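Local coordinates for protein DNA endonuclease I-CeuI (Chlamydomonas eugametos, PDB 2EX5) that cuts DNA as a magnesium-dependent homing endonuclease, recognising a degenerate site of 17-19 base pairs and making a staggered cut near the intron insertion point, at residues C[124-129]-C[158-163]; C[79-84]-C[176-181]. The protein carries 1 engineered substitution. All coordinates share one frame; numbering follows the deposited sequence.

Contact 1: residues C[124-129]-C[158-163]; sequences DNRQSL and ALLELF. With nucleotides of chain A.
R126 lays its guanidinium against the start of the F163 side chain: CB of F163 lies over one face of the planar group, 3.2 Å from NH1. The side chains cross at about a right angle, with guanidinium and ring planes 35° apart. A chi3 bend (38°) brings the guanidinium there; the large, apolar F163 also packs on P83 of strand 79-90. Water 1 links the helices, accepting from NE of R126 (2.8 Å) and donating to O of L160 (3.0 Å). L160 suits the apolar part, its CD1 lying 4.2 Å from CG of R126 and its CD2 4.1 Å from CB of L129. In this LAGLIDADG endonuclease the contact joins the first turn of helix 126-141 to the end of helix 147-164, beside bound DNA. Just past the N-cap residue N125, N of R126 donates to OP2 of DA5 of chain A (3.2 Å, 141°). NH2 of R126 lies 3.7 Å from OP2 of DT4 of chain A, where a positive charge suits the phosphate. With an alanine in place of R126, water 1 would probably lose one anchor, the DT4 phosphate a nearby positive charge and CB of F163 its cover.

Contact 2: residues C[79-84]-C[176-181]; sequences LVVDPE and NKILPI. With CA (calcium ion), chain F; nucleotides of chain B.
V81 meets segment 176-181 of helix 171-185 through its CG2 methyl, which touches two successive residues: CG2 of I178 at 3.8 Å and CD1 of L179 at the same 3.8 Å. CG1 of V81 also reaches I178, 3.9 Å from its CG2, and the isoleucine methyl thus rests against both valine branches. That methyl stands anti to the backbone N of I178, with CG1 beside the N (chi1 -62°). The bond to CB of L179 does not aim straight at the strand, yet the leucine is long enough for CD1 to arrive there. Branched apolar residues suit this interface, which is hydrocarbon packing with no hydrogen bond across it.

The next residue along the strand faces the DNA. D82 holds the calcium ion with both carboxylate oxygens, OD1 at 2.6 Å and OD2 at 2.7 Å, while five waters bring the donor atoms to seven; D82 is a magnesium-binding residue, and calcium occupies the place in this crystal. Two residues on, the extended chain of E84 carries OE1 to N4 of DC18 of chain B, which donates in a fairly straight bond (2.9 Å, 165°). A carboxylate suits this place as an acceptor for the cytosine amino group.

Strand 79-90 is paired with strand 63-71 through backbone bonds of V80, D82 and E84 to K70, S68 and N66. On its protein face, L174 of helix 171-185 also touches V81, while helix 147-164 packs F156 and L160 on P83 and L159 on I178.

Overall arrangement
Contact 1 and contact 2 have centres 11 Å apart and lie on the same side of the chain's centre, with 124-129 and 158-163 nested, along the chain, inside the loop closed by 79-84 and 176-181. Helices 147-164 and 171-185 are consecutive in the chain, and both pack beside strand 79-90. CZ of F163 lies 3.8 Å from O of V81, and its CE1 lies 3.9 Å from CD1 of I178; CD1 of L160 is 3.8 Å from CG of P83. The R126 side chain has its nearest atoms about 5 Å from the D82 side chain and about 6 Å from the calcium ion, linking this shared packing to the metal and DNA site.

Contact 1: residues C[124-129]-C[158-163]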
ATOM      1  N   ASP C 124       6.060 -17.117  -8.795  1.00 28.13           N
ATOM      2  CA  ASP C 124       6.249 -17.184 -10.266  1.00 28.37           C
ATOM      3  C   ASP C 124       5.855 -18.519 -10.908  1.00 29.44           C
ATOM      4  O   ASP C 124       5.657 -18.604 -12.125  1.00 28.52           O
ATOM      5  CB  ASP C 124       7.713 -16.853 -10.622  1.00 29.58           C
ATOM      6  CG  ASP C 124       8.719 -17.831 -10.018  1.00 31.50           C
ATOM      7  OD1 ASP C 124       8.716 -19.032 -10.322  1.00 32.58           O
ATOM      8  OD2 ASP C 124       9.615 -17.357  -9.298  1.00 37.52           O
ATOM      9  N   ASN C 125       5.696 -19.575 -10.102  1.00 29.05           N
ATOM     10  CA  ASN C 125       5.301 -20.862 -10.625  1.00 29.00           C
ATOM     11  C   ASN C 125       3.914 -20.707 -11.194  1.00 27.97           C
ATOM     12  O   ASN C 125       3.018 -20.215 -10.547  1.00 26.06           O
ATOM     13  CB  ASN C 125       5.315 -21.946  -9.543  1.00 31.13           C
ATOM     14  CG  ASN C 125       4.747 -23.269 -10.056  1.00 31.50           C
ATOM     15  OD1 ASN C 125       5.472 -24.109 -10.488  1.00 37.06           O
ATOM     16  ND2 ASN C 125       3.446 -23.428 -10.023  1.00 33.83           N
ATOM     17  N   ARG C 126       3.738 -21.093 -12.449  1.00 29.64           N
ATOM     18  CA  ARG C 126       2.510 -20.765 -13.143  1.00 30.56           C
ATOM     19  C   ARG C 126       1.337 -21.555 -12.608  1.00 30.69           C
ATOM     20  O   ARG C 126       0.243 -21.006 -12.646  1.00 31.18           O
ATOM     21  CB  ARG C 126       2.667 -20.893 -14.659  1.00 32.81           C
ATOM     22  CG  ARG C 126       3.320 -19.594 -15.267  1.00 33.77           C
ATOM     23  CD  ARG C 126       3.976 -19.832 -16.567  1.00 37.86           C
ATOM     24  NE  ARG C 126       3.179 -20.783 -17.329  1.00 40.80           N
ATOM     25  CZ  ARG C 126       3.565 -21.315 -18.474  1.00 41.48           C
ATOM     26  NH1 ARG C 126       2.842 -22.257 -19.067  1.00 39.45           N
ATOM     27  NH2 ARG C 126       4.698 -20.898 -19.014  1.00 45.09           N
ATOM     28  N   GLN C 127       1.539 -22.771 -12.046  1.00 31.18           N
ATOM     29  CA  GLN C 127       0.380 -23.540 -11.498  1.00 33.53           C
ATOM     30  C   GLN C 127      -0.077 -22.842 -10.250  1.00 30.90           C
ATOM     31  O   GLN C 127      -1.259 -22.622 -10.073  1.00 32.38           O
ATOM     32  CB  GLN C 127       0.679 -24.961 -10.977  1.00 37.15           C
ATOM     33  CG  GLN C 127       1.447 -25.999 -11.713  1.00 43.92           C
ATOM     34  CD  GLN C 127       1.479 -27.345 -10.838  1.00 48.73           C
ATOM     35  OE1 GLN C 127       1.140 -28.416 -11.342  1.00 50.04           O
ATOM     36  NE2 GLN C 127       1.870 -27.241  -9.503  1.00 49.82           N
ATOM     37  N   SER C 128       0.836 -22.546  -9.344  1.00 29.61           N
ATOM     38  CA  SER C 128       0.520 -21.720  -8.156  1.00 29.94           C
ATOM     39  C   SER C 128      -0.273 -20.423  -8.458  1.00 30.62           C
ATOM     40  O   SER C 128      -1.132 -20.017  -7.728  1.00 31.31           O
ATOM     41  CB  SER C 128       1.790 -21.299  -7.473  1.00 28.71           C
ATOM     42  OG  SER C 128       2.621 -22.372  -7.214  1.00 31.38           O
ATOM     43  N   LEU C 129       0.138 -19.716  -9.486  1.00 30.64           N
ATOM     44  CA  LEU C 129      -0.432 -18.439  -9.872  1.00 31.11           C
ATOM     45  C   LEU C 129      -1.881 -18.687 -10.289  1.00 32.39           C
ATOM     46  O   LEU C 129      -2.821 -18.009  -9.880  1.00 34.32           O
ATOM     47  CB  LEU C 129       0.469 -17.914 -11.058  1.00 29.28           C
ATOM     48  CG  LEU C 129       1.408 -16.700 -10.989  1.00 28.57           C
ATOM     49  CD1 LEU C 129       1.696 -16.066  -9.603  1.00 28.65           C
ATOM     50  CD2 LEU C 129       2.514 -16.640 -11.996  1.00 26.54           C
ATOM     51  N   ALA C 158      -5.875 -14.344 -18.376  1.00 29.48           N
ATOM     52  CA  ALA C 158      -6.005 -14.660 -19.848  1.00 28.59           C
ATOM     53  C   ALA C 158      -4.685 -15.183 -20.362  1.00 29.04           C
ATOM     54  O   ALA C 158      -4.649 -16.126 -21.108  1.00 28.77           O
ATOM     55  CB  ALA C 158      -6.423 -13.374 -20.638  1.00 26.65           C
ATOM     56  N   LEU C 159      -3.590 -14.622 -19.889  1.00 29.75           N
ATOM     57  CA  LEU C 159      -2.217 -15.053 -20.272  1.00 31.86           C
ATOM     58  C   LEU C 159      -1.904 -16.396 -19.794  1.00 32.15           C
ATOM     59  O   LEU C 159      -1.339 -17.178 -20.513  1.00 34.52           O
ATOM     60  CB  LEU C 159      -1.123 -14.204 -19.629  1.00 32.53           C
ATOM     61  CG  LEU C 159      -0.596 -13.036 -20.416  1.00 35.35           C
ATOM     62  CD1 LEU C 159      -0.286 -13.401 -21.919  1.00 34.43           C
ATOM     63  CD2 LEU C 159      -1.559 -11.969 -20.207  1.00 35.76           C
ATOM     64  N   LEU C 160      -2.250 -16.654 -18.541  1.00 33.37           N
ATOM     65  CA  LEU C 160      -1.967 -17.957 -17.943  1.00 34.62           C
ATOM     66  C   LEU C 160      -2.670 -19.058 -18.766  1.00 35.99           C
ATOM     67  O   LEU C 160      -2.098 -20.152 -18.936  1.00 37.24           O
ATOM     68  CB  LEU C 160      -2.346 -17.986 -16.440  1.00 30.82           C
ATOM     69  CG  LEU C 160      -1.428 -17.707 -15.196  1.00 31.38           C
ATOM     70  CD1 LEU C 160      -0.106 -17.171 -15.376  1.00 28.16           C
ATOM     71  CD2 LEU C 160      -2.123 -16.994 -14.041  1.00 29.17           C
ATOM     72  N   GLU C 161      -3.869 -18.768 -19.313  1.00 36.21           N
ATOM     73  CA  GLU C 161      -4.664 -19.808 -20.048  1.00 37.95           C
ATOM     74  C   GLU C 161      -4.089 -20.004 -21.402  1.00 36.93           C
ATOM     75  O   GLU C 161      -4.031 -21.105 -21.861  1.00 37.22           O
ATOM     76  CB  GLU C 161      -6.170 -19.478 -20.134  1.00 40.33           C
ATOM     77  CG  GLU C 161      -6.812 -19.124 -18.752  1.00 46.66           C
ATOM     78  CD  GLU C 161      -8.391 -18.847 -18.783  1.00 50.17           C
ATOM     79  OE1 GLU C 161      -9.042 -19.167 -19.841  1.00 53.52           O
ATOM     80  OE2 GLU C 161      -8.964 -18.351 -17.746  1.00 47.91           O
ATOM     81  N   LEU C 162      -3.687 -18.925 -22.073  1.00 37.80           N
ATOM     82  CA  LEU C 162      -2.872 -18.984 -23.297  1.00 38.85           C
ATOM     83  C   LEU C 162      -1.622 -19.873 -23.145  1.00 38.61           C
ATOM     84  O   LEU C 162      -1.362 -20.713 -23.978  1.00 39.52           O
ATOM     85  CB  LEU C 162      -2.418 -17.556 -23.712  1.00 37.70           C
ATOM     86  CG  LEU C 162      -3.255 -16.613 -24.620  1.00 39.38           C
ATOM     87  CD1 LEU C 162      -3.915 -17.291 -25.860  1.00 38.16           C
ATOM     88  CD2 LEU C 162      -4.260 -15.753 -23.879  1.00 39.43           C
ATOM     89  N   PHE C 163      -0.834 -19.663 -22.079  1.00 38.90           N
ATOM     90  CA  PHE C 163       0.382 -20.455 -21.843  1.00 40.00           C
ATOM     91  C   PHE C 163       0.082 -21.906 -21.656  1.00 40.45           C
ATOM     92  O   PHE C 163       0.813 -22.721 -22.170  1.00 39.01           O
ATOM     93  CB  PHE C 163       1.203 -19.984 -20.613  1.00 40.57           C
ATOM     94  CG  PHE C 163       1.666 -18.568 -20.691  1.00 42.70           C
ATOM     95  CD1 PHE C 163       2.242 -18.062 -21.864  1.00 43.51           C
ATOM     96  CD2 PHE C 163       1.572 -17.754 -19.602  1.00 42.00           C
ATOM     97  CE1 PHE C 163       2.700 -16.756 -21.945  1.00 43.14           C
ATOM     98  CE2 PHE C 163       2.039 -16.457 -19.694  1.00 45.53           C
ATOM     99  CZ  PHE C 163       2.586 -15.946 -20.874  1.00 43.74           C
TER
ATOM    100  P    DA A   5       6.927 -22.662 -14.246  1.00 43.94           P
ATOM    101  OP1  DA A   5       5.992 -23.751 -14.636  1.00 41.69           O
ATOM    102  OP2  DA A   5       6.425 -21.274 -14.198  1.00 43.00           O
ATOM    103  O5'  DA A   5       7.736 -23.078 -12.924  1.00 40.17           O
ATOM    104  C5'  DA A   5       8.538 -24.212 -13.105  1.00 39.29           C
ATOM    105  C4'  DA A   5       9.678 -24.231 -12.128  1.00 41.48           C
ATOM    106  O4'  DA A   5      10.797 -23.709 -12.872  1.00 41.46           O
ATOM    107  C3'  DA A   5       9.628 -23.430 -10.820  1.00 41.95           C
ATOM    108  O3'  DA A   5      10.301 -24.130  -9.778  1.00 42.79           O
ATOM    109  C2'  DA A   5      10.446 -22.154 -11.130  1.00 42.15           C
ATOM    110  C1'  DA A   5      11.461 -22.666 -12.137  1.00 40.94           C
ATOM    111  N9   DA A   5      11.914 -21.753 -13.188  1.00 38.85           N
ATOM    112  C8   DA A   5      11.158 -21.191 -14.200  1.00 38.00           C
ATOM    113  N7   DA A   5      11.911 -20.521 -15.054  1.00 35.55           N
ATOM    114  C5   DA A   5      13.213 -20.654 -14.613  1.00 34.75           C
ATOM    115  C6   DA A   5      14.443 -20.086 -15.077  1.00 31.73           C
ATOM    116  N6   DA A   5      14.555 -19.280 -16.170  1.00 30.43           N
ATOM    117  N1   DA A   5      15.520 -20.452 -14.386  1.00 31.22           N
ATOM    118  C2   DA A   5      15.399 -21.216 -13.270  1.00 32.40           C
ATOM    119  N3   DA A   5      14.319 -21.770 -12.707  1.00 30.50           N
ATOM    120  C4   DA A   5      13.237 -21.443 -13.443  1.00 35.48           C
ATOM    121  P    DT A   4       7.017 -23.439 -20.837  1.00 43.35           P
ATOM    122  OP1  DT A   4       5.730 -24.127 -20.820  1.00 43.66           O
ATOM    123  OP2  DT A   4       7.227 -22.082 -21.381  1.00 44.57           O
ATOM    124  O5'  DT A   4       7.487 -23.285 -19.317  1.00 41.60           O
ATOM    125  C5'  DT A   4       7.563 -24.442 -18.500  1.00 40.17           C
ATOM    126  C4'  DT A   4       8.368 -24.079 -17.289  1.00 40.76           C
ATOM    127  O4'  DT A   4       9.793 -24.168 -17.580  1.00 40.18           O
ATOM    128  C3'  DT A   4       8.076 -22.674 -16.758  1.00 41.24           C
ATOM    129  O3'  DT A   4       8.126 -22.578 -15.335  1.00 43.39           O
ATOM    130  C2'  DT A   4       9.347 -21.969 -17.202  1.00 43.04           C
ATOM    131  C1'  DT A   4      10.346 -23.074 -16.930  1.00 41.06           C
ATOM    132  N1   DT A   4      11.645 -22.714 -17.475  1.00 42.70           N
ATOM    133  C2   DT A   4      12.800 -23.082 -16.761  1.00 42.55           C
ATOM    134  O2   DT A   4      12.867 -23.679 -15.720  1.00 43.76           O
ATOM    135  N3   DT A   4      13.982 -22.680 -17.267  1.00 43.41           N
ATOM    136  C4   DT A   4      14.132 -21.970 -18.414  1.00 43.17           C
ATOM    137  O4   DT A   4      15.288 -21.733 -18.783  1.00 43.78           O
ATOM    138  C5   DT A   4      12.915 -21.601 -19.153  1.00 43.24           C
ATOM    139  C7   DT A   4      13.077 -21.026 -20.576  1.00 42.95           C
ATOM    140  C6   DT A   4      11.713 -21.983 -18.650  1.00 41.48           C
ATOM    141  P    DA A   6      10.658 -23.549  -8.304  1.00 44.68           P
ATOM    142  OP1  DA A   6      10.903 -24.781  -7.505  1.00 48.73           O
ATOM    143  OP2  DA A   6       9.534 -22.621  -7.992  1.00 46.33           O
ATOM    144  O5'  DA A   6      12.019 -22.797  -8.098  1.00 42.08           O
ATOM    145  C5'  DA A   6      13.264 -23.365  -8.324  1.00 40.55           C
ATOM    146  C4'  DA A   6      14.077 -22.102  -8.481  1.00 41.21           C
ATOM    147  O4'  DA A   6      13.665 -21.370  -9.682  1.00 39.50           O
ATOM    148  C3'  DA A   6      13.918 -21.072  -7.348  1.00 41.94           C
ATOM    149  O3'  DA A   6      15.157 -20.973  -6.633  1.00 44.45           O
ATOM    150  C2'  DA A   6      13.578 -19.751  -8.073  1.00 39.98           C
ATOM    151  C1'  DA A   6      14.219 -20.015  -9.445  1.00 38.62           C
ATOM    152  N9   DA A   6      13.818 -19.143 -10.600  1.00 37.67           N
ATOM    153  C8   DA A   6      12.452 -18.976 -10.987  1.00 37.42           C
ATOM    154  N7   DA A   6      12.238 -18.191 -12.040  1.00 36.28           N
ATOM    155  C5   DA A   6      13.604 -17.903 -12.417  1.00 35.22           C
ATOM    156  C6   DA A   6      14.080 -17.139 -13.525  1.00 32.73           C
ATOM    157  N6   DA A   6      13.252 -16.576 -14.409  1.00 27.91           N
ATOM    158  N1   DA A   6      15.412 -17.011 -13.632  1.00 34.13           N
ATOM    159  C2   DA A   6      16.234 -17.599 -12.710  1.00 33.80           C
ATOM    160  N3   DA A   6      15.913 -18.354 -11.639  1.00 34.31           N
ATOM    161  C4   DA A   6      14.559 -18.452 -11.547  1.00 34.64           C
TER
HETATM  162  O   HOH W   1       0.380 -20.725 -17.376  1.00 32.70           O

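Contact 2: residues C[79-84]-C[176-181]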
ATOM      1  N   LEU C  79      12.615 -14.528 -27.228  1.00 37.30           N
ATOM      2  CA  LEU C  79      12.075 -13.728 -26.164  1.00 36.05           C
ATOM      3  C   LEU C  79      11.094 -14.540 -25.305  1.00 33.65           C
ATOM      4  O   LEU C  79      10.510 -15.501 -25.754  1.00 34.22           O
ATOM      5  CB  LEU C  79      11.479 -12.412 -26.699  1.00 35.07           C
ATOM      6  CG  LEU C  79      10.073 -12.355 -27.243  1.00 36.01           C
ATOM      7  CD1 LEU C  79       9.821 -10.894 -27.925  1.00 36.42           C
ATOM      8  CD2 LEU C  79       9.922 -13.407 -28.253  1.00 36.89           C
ATOM      9  N   VAL C  80      10.937 -14.168 -24.059  1.00 32.06           N
ATOM     10  CA  VAL C  80       9.980 -14.933 -23.187  1.00 31.71           C
ATOM     11  C   VAL C  80       9.066 -13.894 -22.541  1.00 29.22           C
ATOM     12  O   VAL C  80       9.524 -12.805 -22.247  1.00 28.24           O
ATOM     13  CB  VAL C  80      10.687 -15.754 -22.080  1.00 31.85           C
ATOM     14  CG1 VAL C  80      11.688 -14.840 -21.307  1.00 32.18           C
ATOM     15  CG2 VAL C  80       9.623 -16.368 -21.060  1.00 34.57           C
ATOM     16  N   VAL C  81       7.806 -14.238 -22.386  1.00 27.25           N
ATOM     17  CA  VAL C  81       6.828 -13.422 -21.698  1.00 26.57           C
ATOM     18  C   VAL C  81       6.580 -14.051 -20.308  1.00 27.47           C
ATOM     19  O   VAL C  81       6.244 -15.214 -20.155  1.00 29.02           O
ATOM     20  CB  VAL C  81       5.526 -13.355 -22.540  1.00 26.50           C
ATOM     21  CG1 VAL C  81       4.533 -12.344 -22.004  1.00 24.55           C
ATOM     22  CG2 VAL C  81       5.865 -13.063 -24.043  1.00 28.71           C
ATOM     23  N   ASP C  82       6.737 -13.277 -19.267  1.00 29.71           N
ATOM     24  CA  ASP C  82       6.851 -13.935 -17.994  1.00 29.13           C
ATOM     25  C   ASP C  82       6.038 -13.285 -16.928  1.00 28.05           C
ATOM     26  O   ASP C  82       6.430 -12.228 -16.505  1.00 28.65           O
ATOM     27  CB  ASP C  82       8.315 -13.979 -17.559  1.00 30.55           C
ATOM     28  CG  ASP C  82       8.611 -15.253 -16.688  1.00 31.75           C
ATOM     29  OD1 ASP C  82       7.886 -16.291 -16.824  1.00 30.74           O
ATOM     30  OD2 ASP C  82       9.569 -15.231 -15.918  1.00 31.57           O
ATOM     31  N   PRO C  83       4.991 -14.001 -16.397  1.00 26.70           N
ATOM     32  CA  PRO C  83       4.122 -13.544 -15.300  1.00 25.97           C
ATOM     33  C   PRO C  83       4.782 -13.734 -13.907  1.00 24.04           C
ATOM     34  O   PRO C  83       5.489 -14.763 -13.633  1.00 24.35           O
ATOM     35  CB  PRO C  83       2.882 -14.454 -15.433  1.00 25.50           C
ATOM     36  CG  PRO C  83       3.341 -15.692 -16.024  1.00 25.44           C
ATOM     37  CD  PRO C  83       4.640 -15.379 -16.794  1.00 27.69           C
ATOM     38  N   GLU C  84       4.513 -12.808 -13.028  1.00 22.78           N
ATOM     39  CA  GLU C  84       5.029 -12.871 -11.666  1.00 23.15           C
ATOM     40  C   GLU C  84       3.980 -12.189 -10.794  1.00 21.92           C
ATOM     41  O   GLU C  84       3.431 -11.197 -11.182  1.00 23.21           O
ATOM     42  CB  GLU C  84       6.356 -12.144 -11.563  1.00 20.86           C
ATOM     43  CG  GLU C  84       6.928 -12.073 -10.072  1.00 26.07           C
ATOM     44  CD  GLU C  84       8.340 -11.613 -10.039  1.00 26.39           C
ATOM     45  OE1 GLU C  84       8.579 -10.558  -9.450  1.00 23.59           O
ATOM     46  OE2 GLU C  84       9.252 -12.260 -10.668  1.00 27.72           O
ATOM     47  N   ASN C 176       0.036 -12.110 -31.911  1.00 41.68           N
ATOM     48  CA  ASN C 176      -1.293 -11.481 -31.989  1.00 42.85           C
ATOM     49  C   ASN C 176      -2.200 -11.449 -30.772  1.00 42.46           C
ATOM     50  O   ASN C 176      -2.936 -10.504 -30.657  1.00 43.28           O
ATOM     51  CB  ASN C 176      -2.071 -12.031 -33.164  1.00 44.70           C
ATOM     52  CG  ASN C 176      -1.444 -11.667 -34.481  1.00 47.26           C
ATOM     53  OD1 ASN C 176      -1.314 -10.494 -34.828  1.00 47.97           O
ATOM     54  ND2 ASN C 176      -1.061 -12.672 -35.224  1.00 47.28           N
ATOM     55  N   LYS C 177      -2.197 -12.493 -29.942  1.00 41.49           N
ATOM     56  CA  LYS C 177      -2.853 -12.529 -28.636  1.00 40.23           C
ATOM     57  C   LYS C 177      -1.896 -12.245 -27.405  1.00 37.59           C
ATOM     58  O   LYS C 177      -2.141 -11.327 -26.661  1.00 37.59           O
ATOM     59  CB  LYS C 177      -3.699 -13.808 -28.507  1.00 42.60           C
ATOM     60  CG  LYS C 177      -5.132 -13.670 -29.230  1.00 46.94           C
ATOM     61  CD  LYS C 177      -5.883 -15.052 -29.412  1.00 50.73           C
ATOM     62  CE  LYS C 177      -6.817 -15.164 -30.691  1.00 53.33           C
ATOM     63  NZ  LYS C 177      -6.551 -14.170 -31.834  1.00 55.33           N
ATOM     64  N   ILE C 178      -0.778 -12.947 -27.245  1.00 33.70           N
ATOM     65  CA  ILE C 178       0.088 -12.763 -26.068  1.00 31.43           C
ATOM     66  C   ILE C 178       0.724 -11.383 -25.872  1.00 29.75           C
ATOM     67  O   ILE C 178       0.510 -10.712 -24.835  1.00 29.54           O
ATOM     68  CB  ILE C 178       1.121 -13.898 -25.963  1.00 31.40           C
ATOM     69  CG1 ILE C 178       0.366 -15.241 -25.772  1.00 31.93           C
ATOM     70  CG2 ILE C 178       2.223 -13.569 -24.909  1.00 30.39           C
ATOM     71  CD1 ILE C 178       1.334 -16.471 -25.559  1.00 30.24           C
ATOM     72  N   LEU C 179       1.445 -10.926 -26.887  1.00 27.81           N
ATOM     73  CA  LEU C 179       2.191  -9.683 -26.787  1.00 28.96           C
ATOM     74  C   LEU C 179       1.292  -8.459 -26.563  1.00 29.82           C
ATOM     75  O   LEU C 179       1.621  -7.558 -25.736  1.00 30.28           O
ATOM     76  CB  LEU C 179       3.090  -9.520 -28.032  1.00 29.84           C
ATOM     77  CG  LEU C 179       4.597  -9.755 -27.991  1.00 28.63           C
ATOM     78  CD1 LEU C 179       5.128 -10.328 -26.640  1.00 27.88           C
ATOM     79  CD2 LEU C 179       5.177 -10.495 -29.216  1.00 26.35           C
ATOM     80  N   PRO C 180       0.124  -8.418 -27.250  1.00 30.80           N
ATOM     81  CA  PRO C 180      -0.799  -7.301 -26.993  1.00 30.88           C
ATOM     82  C   PRO C 180      -1.327  -7.247 -25.583  1.00 31.51           C
ATOM     83  O   PRO C 180      -1.552  -6.188 -25.095  1.00 32.87           O
ATOM     84  CB  PRO C 180      -1.971  -7.563 -27.978  1.00 30.36           C
ATOM     85  CG  PRO C 180      -1.389  -8.331 -29.107  1.00 30.92           C
ATOM     86  CD  PRO C 180      -0.389  -9.291 -28.353  1.00 31.86           C
ATOM     87  N   ILE C 181      -1.584  -8.365 -24.927  1.00 32.29           N
ATOM     88  CA  ILE C 181      -1.940  -8.272 -23.477  1.00 31.83           C
ATOM     89  C   ILE C 181      -0.767  -7.749 -22.655  1.00 31.06           C
ATOM     90  O   ILE C 181      -0.955  -6.875 -21.797  1.00 32.72           O
ATOM     91  CB  ILE C 181      -2.350  -9.670 -22.890  1.00 32.51           C
ATOM     92  CG1 ILE C 181      -3.664 -10.158 -23.501  1.00 30.72           C
ATOM     93  CG2 ILE C 181      -2.438  -9.565 -21.419  1.00 30.09           C
ATOM     94  CD1 ILE C 181      -3.719 -11.718 -23.510  1.00 29.35           C
TER
HETATM   95 CA    CA F 801       8.889 -17.580 -14.789  1.00 34.04          CA
ATOM     96  P    DC B  18       5.262  -3.613 -15.377  1.00 35.03           P
ATOM     97  OP1  DC B  18       5.566  -2.801 -16.564  1.00 30.32           O
ATOM     98  OP2  DC B  18       3.874  -4.024 -15.139  1.00 29.77           O
ATOM     99  O5'  DC B  18       5.997  -5.024 -15.403  1.00 32.60           O
ATOM    100  C5'  DC B  18       7.209  -5.507 -16.082  1.00 33.82           C
ATOM    101  C4'  DC B  18       8.479  -4.736 -15.712  1.00 34.40           C
ATOM    102  O4'  DC B  18       8.695  -4.803 -14.290  1.00 35.00           O
ATOM    103  C3'  DC B  18       9.776  -5.298 -16.279  1.00 33.59           C
ATOM    104  O3'  DC B  18       9.997  -4.686 -17.549  1.00 30.68           O
ATOM    105  C2'  DC B  18      10.893  -4.966 -15.259  1.00 32.14           C
ATOM    106  C1'  DC B  18      10.069  -4.974 -13.988  1.00 34.85           C
ATOM    107  N1   DC B  18      10.168  -6.132 -12.929  1.00 32.45           N
ATOM    108  C2   DC B  18      11.385  -6.248 -12.291  1.00 31.74           C
ATOM    109  O2   DC B  18      12.214  -5.491 -12.753  1.00 32.73           O
ATOM    110  N3   DC B  18      11.611  -7.164 -11.269  1.00 30.32           N
ATOM    111  C4   DC B  18      10.580  -7.909 -10.885  1.00 29.02           C
ATOM    112  N4   DC B  18      10.852  -8.788  -9.915  1.00 29.35           N
ATOM    113  C5   DC B  18       9.297  -7.840 -11.523  1.00 30.66           C
ATOM    114  C6   DC B  18       9.111  -6.940 -12.561  1.00 32.58           C
TER
HETATM  115  O   HOH W   2       6.545 -16.884 -14.080  1.00 17.96           O
HETATM  116  O   HOH W   3       8.918 -19.590 -13.185  1.00 27.19           O
HETATM  117  O   HOH W   4       7.309 -19.206 -16.266  1.00 58.45           O
HETATM  118  O   HOH W   5      10.437 -18.491 -16.394  1.00 33.84           O
HETATM  119  O   HOH W   6      10.279 -16.445 -13.405  1.00 24.15           O